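Local coordinates for glucose-6-phosphate isomerase like protein (Thermus thermophilus, PDB 1WIW) that probably interconverts phosphorylated sugars, as in the glucose-6-phosphate and mannose-6-phosphate isomerases of the PGI/PMI family, at residues Ala198-Phe201 with Phe202-Gly205; Leu229-Glu232 with Ile233-Arg237. All blocks are in the same frame, centred on the assembly; numbering follows the deposited sequence.

Contact 1. Residues Ala198-Phe201 with Phe202-Gly205; sequences ALEF and FLVG
The amide nitrogen of G205 bonds to the carbonyl oxygen of F201 at 2.9 Å, the shortest of four successive i to i+4 hydrogen bonds in this short helix. F202 N to A198 O comes next at 3.0 Å, followed by L203 to L199 and V204 to E200. The oxygen of A198 has a second neighbour in F202: the phenyl ring lies with one face to it, and the oxygen stands 3.3 Å above the ring plane, nearer its border than its centre. CG of F202 is anti to its own carbonyl carbon (chi1 -61°), which folds the ring back along the preceding turn. There CD2 of L199 approaches CD1 of F202 obliquely at 3.8 Å, and CB of A198 touches the far end of the ring at CZ. The helix, residues 198-204, belongs to the C-terminal SIS domain and packs beside the parallel sheet and helix 225-234; F202 reaches both, meeting L166 of strand 164-168 and I233 and L234 of helix 225-234, with the Y168 ring edge-to-face. Were F202 cut back to alanine, the space between this helix and strand 164-168 would probably be left unfilled, and L199 CD2 and the Y168 ring would lose their aromatic partner. The neighbouring ring, F201, takes a different rotamer, its CG anti to the backbone nitrogen (chi1 175°). The two phenyl groups still meet, CD2 of F201 lying 3.6 Å from CD2 of F202, with F202 at the edge of the F201 ring. On the partly exposed flank, OE1 of E200 rests 3.9 Å from CD1 of L203, while OE2 of E200 accepts a hydrogen bond from the backbone nitrogen of L74 of the second subunit.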
loop_
_atom_site.group_PDB
_atom_site.type_symbol
_atom_site.label_atom_id
_atom_site.label_comp_id
_atom_site.label_asym_id
_atom_site.label_seq_id
_atom_site.Cartn_x
_atom_site.Cartn_y
_atom_site.Cartn_z
ATOM N N ALA B 198 -5.970 5.242 -7.328
ATOM C CA ALA B 198 -7.145 5.150 -6.476
ATOM C C ALA B 198 -8.504 5.443 -7.110
ATOM O O ALA B 198 -9.440 4.659 -6.958
ATOM C CB ALA B 198 -6.952 6.033 -5.248
ATOM N N LEU B 199 -8.625 6.563 -7.813
ATOM C CA LEU B 199 -9.909 6.922 -8.406
ATOM C C LEU B 199 -10.403 5.907 -9.443
ATOM O O LEU B 199 -11.592 5.605 -9.500
ATOM C CB LEU B 199 -9.833 8.329 -9.013
ATOM C CG LEU B 199 -9.410 9.428 -8.026
ATOM C CD1 LEU B 199 -9.465 10.786 -8.709
ATOM C CD2 LEU B 199 -10.325 9.419 -6.806
ATOM N N GLU B 200 -9.496 5.379 -10.256
ATOM C CA GLU B 200 -9.879 4.384 -11.257
ATOM C C GLU B 200 -10.440 3.168 -10.518
ATOM O O GLU B 200 -11.428 2.566 -10.937
ATOM C CB GLU B 200 -8.659 3.973 -12.092
ATOM C CG GLU B 200 -8.039 5.118 -12.889
ATOM C CD GLU B 200 -8.862 5.511 -14.104
ATOM O OE1 GLU B 200 -10.048 5.121 -14.179
ATOM O OE2 GLU B 200 -8.322 6.219 -14.983
ATOM N N PHE B 201 -9.790 2.827 -9.409
ATOM C CA PHE B 201 -10.181 1.704 -8.571
ATOM C C PHE B 201 -11.615 1.887 -8.061
ATOM O O PHE B 201 -12.436 0.960 -8.120
ATOM C CB PHE B 201 -9.203 1.609 -7.395
ATOM C CG PHE B 201 -9.561 0.568 -6.375
ATOM C CD1 PHE B 201 -9.352 -0.783 -6.631
ATOM C CD2 PHE B 201 -10.082 0.942 -5.141
ATOM C CE1 PHE B 201 -9.655 -1.749 -5.671
ATOM C CE2 PHE B 201 -10.390 -0.015 -4.173
ATOM C CZ PHE B 201 -10.175 -1.364 -4.443
ATOM N N PHE B 202 -11.916 3.085 -7.568
ATOM C CA PHE B 202 -13.246 3.380 -7.044
ATOM C C PHE B 202 -14.323 3.213 -8.118
ATOM O O PHE B 202 -15.425 2.761 -7.834
ATOM C CB PHE B 202 -13.290 4.811 -6.503
ATOM C CG PHE B 202 -12.334 5.068 -5.365
ATOM C CD1 PHE B 202 -11.902 6.362 -5.093
ATOM C CD2 PHE B 202 -11.886 4.027 -4.554
ATOM C CE1 PHE B 202 -11.034 6.621 -4.025
ATOM C CE2 PHE B 202 -11.019 4.273 -3.484
ATOM C CZ PHE B 202 -10.593 5.576 -3.219
ATOM N N LEU B 203 -13.983 3.584 -9.348
ATOM C CA LEU B 203 -14.902 3.513 -10.481
ATOM C C LEU B 203 -15.268 2.120 -10.972
ATOM O O LEU B 203 -16.432 1.857 -11.261
ATOM C CB LEU B 203 -14.330 4.296 -11.666
ATOM C CG LEU B 203 -14.361 5.821 -11.622
ATOM C CD1 LEU B 203 -13.484 6.384 -12.725
ATOM C CD2 LEU B 203 -15.802 6.307 -11.780
ATOM N N VAL B 204 -14.289 1.227 -11.065
ATOM C CA VAL B 204 -14.554 -0.114 -11.584
ATOM C C VAL B 204 -14.554 -1.278 -10.600
ATOM O O VAL B 204 -15.265 -2.264 -10.806
ATOM C CB VAL B 204 -13.561 -0.458 -12.719
ATOM C CG1 VAL B 204 -13.787 0.467 -13.906
ATOM C CG2 VAL B 204 -12.135 -0.327 -12.219
ATOM N N GLY B 205 -13.776 -1.172 -9.530
ATOM C CA GLY B 205 -13.703 -2.267 -8.581
ATOM C C GLY B 205 -14.730 -2.358 -7.466
ATOM O O GLY B 205 -14.744 -3.348 -6.734
#

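Contact 2. Residues Leu229-Glu232 with Ile233-Arg237; sequences LAKE and ILESR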
loop_
_atom_site.group_PDB
_atom_site.type_symbol
_atom_site.label_atom_id
_atom_site.label_comp_id
_atom_site.label_asym_id
_atom_site.label_seq_id
_atom_site.Cartn_x
_atom_site.Cartn_y
_atom_site.Cartn_z
ATOM N N LEU B 229 -13.490 14.487 -5.816
ATOM C CA LEU B 229 -13.795 13.613 -6.945
ATOM C C LEU B 229 -14.110 12.235 -6.383
ATOM O O LEU B 229 -15.063 11.578 -6.806
ATOM C CB LEU B 229 -12.592 13.532 -7.890
ATOM C CG LEU B 229 -12.190 14.850 -8.559
ATOM C CD1 LEU B 229 -10.838 14.713 -9.251
ATOM C CD2 LEU B 229 -13.275 15.251 -9.555
ATOM N N ALA B 230 -13.306 11.814 -5.411
ATOM C CA ALA B 230 -13.488 10.522 -4.764
ATOM C C ALA B 230 -14.890 10.433 -4.172
ATOM O O ALA B 230 -15.561 9.405 -4.285
ATOM C CB ALA B 230 -12.445 10.337 -3.667
ATOM N N LYS B 231 -15.335 11.517 -3.548
ATOM C CA LYS B 231 -16.659 11.547 -2.942
ATOM C C LYS B 231 -17.757 11.360 -3.982
ATOM O O LYS B 231 -18.681 10.567 -3.781
ATOM C CB LYS B 231 -16.876 12.865 -2.192
ATOM C CG LYS B 231 -18.264 13.012 -1.579
ATOM C CD LYS B 231 -18.374 14.306 -0.795
ATOM C CE LYS B 231 -19.737 14.453 -0.133
ATOM N NZ LYS B 231 -19.815 15.712 0.668
ATOM N N GLU B 232 -17.657 12.078 -5.096
ATOM C CA GLU B 232 -18.668 11.962 -6.147
ATOM C C GLU B 232 -18.767 10.530 -6.675
ATOM O O GLU B 232 -19.852 10.050 -7.001
ATOM C CB GLU B 232 -18.358 12.919 -7.303
ATOM C CG GLU B 232 -19.376 12.848 -8.440
ATOM C CD GLU B 232 -19.186 13.944 -9.480
ATOM O OE1 GLU B 232 -19.404 15.132 -9.146
ATOM O OE2 GLU B 232 -18.818 13.615 -10.629
ATOM N N ILE B 233 -17.636 9.840 -6.744
ATOM C CA ILE B 233 -17.623 8.467 -7.234
ATOM C C ILE B 233 -18.144 7.455 -6.206
ATOM O O ILE B 233 -19.034 6.654 -6.502
ATOM C CB ILE B 233 -16.193 8.062 -7.671
ATOM C CG1 ILE B 233 -15.782 8.890 -8.894
ATOM C CG2 ILE B 233 -16.134 6.564 -7.977
ATOM C CD1 ILE B 233 -14.331 8.734 -9.298
ATOM N N LEU B 234 -17.602 7.510 -4.994
ATOM C CA LEU B 234 -17.979 6.577 -3.932
ATOM C C LEU B 234 -19.382 6.755 -3.361
ATOM O O LEU B 234 -19.983 5.803 -2.866
ATOM C CB LEU B 234 -16.965 6.665 -2.789
ATOM C CG LEU B 234 -15.514 6.344 -3.150
ATOM C CD1 LEU B 234 -14.611 6.630 -1.966
ATOM C CD2 LEU B 234 -15.406 4.894 -3.557
ATOM N N GLU B 235 -19.897 7.974 -3.430
ATOM C CA GLU B 235 -21.213 8.288 -2.888
ATOM C C GLU B 235 -22.281 7.240 -3.215
ATOM O O GLU B 235 -22.978 6.745 -2.328
ATOM C CB GLU B 235 -21.649 9.664 -3.395
ATOM C CG GLU B 235 -22.530 10.427 -2.430
ATOM C CD GLU B 235 -22.851 11.825 -2.924
ATOM O OE1 GLU B 235 -21.907 12.623 -3.111
ATOM O OE2 GLU B 235 -24.047 12.124 -3.128
ATOM N N SER B 236 -22.394 6.897 -4.491
ATOM C CA SER B 236 -23.381 5.924 -4.946
ATOM C C SER B 236 -22.909 4.475 -4.880
ATOM O O SER B 236 -23.709 3.550 -5.038
ATOM C CB SER B 236 -23.763 6.239 -6.391
ATOM O OG SER B 236 -22.601 6.257 -7.207
ATOM N N ARG B 237 -21.618 4.273 -4.636
ATOM C CA ARG B 237 -21.070 2.923 -4.618
ATOM C C ARG B 237 -20.807 2.246 -3.273
ATOM O O ARG B 237 -20.648 1.028 -3.229
ATOM C CB ARG B 237 -19.797 2.897 -5.472
ATOM C CG ARG B 237 -20.038 3.293 -6.933
ATOM C CD ARG B 237 -18.748 3.284 -7.747
ATOM N NE ARG B 237 -18.981 3.513 -9.173
ATOM C CZ ARG B 237 -19.331 4.681 -9.708
ATOM N NH1 ARG B 237 -19.495 5.755 -8.946
ATOM N NH2 ARG B 237 -19.517 4.776 -11.016
#
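L234 and A230 form the tight side of this helical turn: the amide nitrogen of L234 reaches the carbonyl oxygen of A230 at 2.9 Å in an almost straight bond, N-H...O 174°. The L234 side chain closes over the same oxygen. Its CG, anti to the L234 carbonyl carbon (chi1 -59°), comes back to 3.3 Å from A230 O before the branch continues into the interior. One residue earlier, I233 repeats the pattern more loosely, its nitrogen bonded to L229 O while CG1 lies 3.5 Å from that oxygen. Helix 225-234 is the crossover of a beta-alpha-beta unit that joins parallel strands 216-221 and 240-244 in the SIS domain. L234 packs on A218 and L220 of the first strand, and A230 meets L199 of helix 198-204. The other flank is polar and much looser. E235 N still bonds to K231 O at 2.9 Å. The side chains of K231 and E235, however, merely pass each other, OE1 of E235 standing 4.0 Å from CG of K231. Fully extended, K231 carries its ammonium group beyond E235 to a salt bridge with E243 on strand 240-244, with K231 NZ 5.3 Å from E235 OE1. Further along, the R237 side chain turns back: NH1 donates to the carbonyl oxygen of I233 at 2.6 Å, that oxygen lying in the guanidinium plane, while NE has a long, weak ion pair with E207.

In the fold
Contact 1 takes in the short helix 198-204, contact 2 the later part of helix 225-234 and on to R237, in the same SIS domain, and the two contacts touch. Contact 1 is mostly buried and aromatic, held between the sheet and the second subunit; contact 2 is buried along one flank, while E232 and E235 lie exposed on the outer one. Their apolar sides share one interface: CG of F202 lies 3.6 Å from CD2 of L234, and CB of F202 packs on CG2 of I233. CD of R237 also packs against the carbonyl oxygen of F202. Charge differs with place, serving the subunit boundary in 198-205 and the link to a neighbouring strand in 229-237.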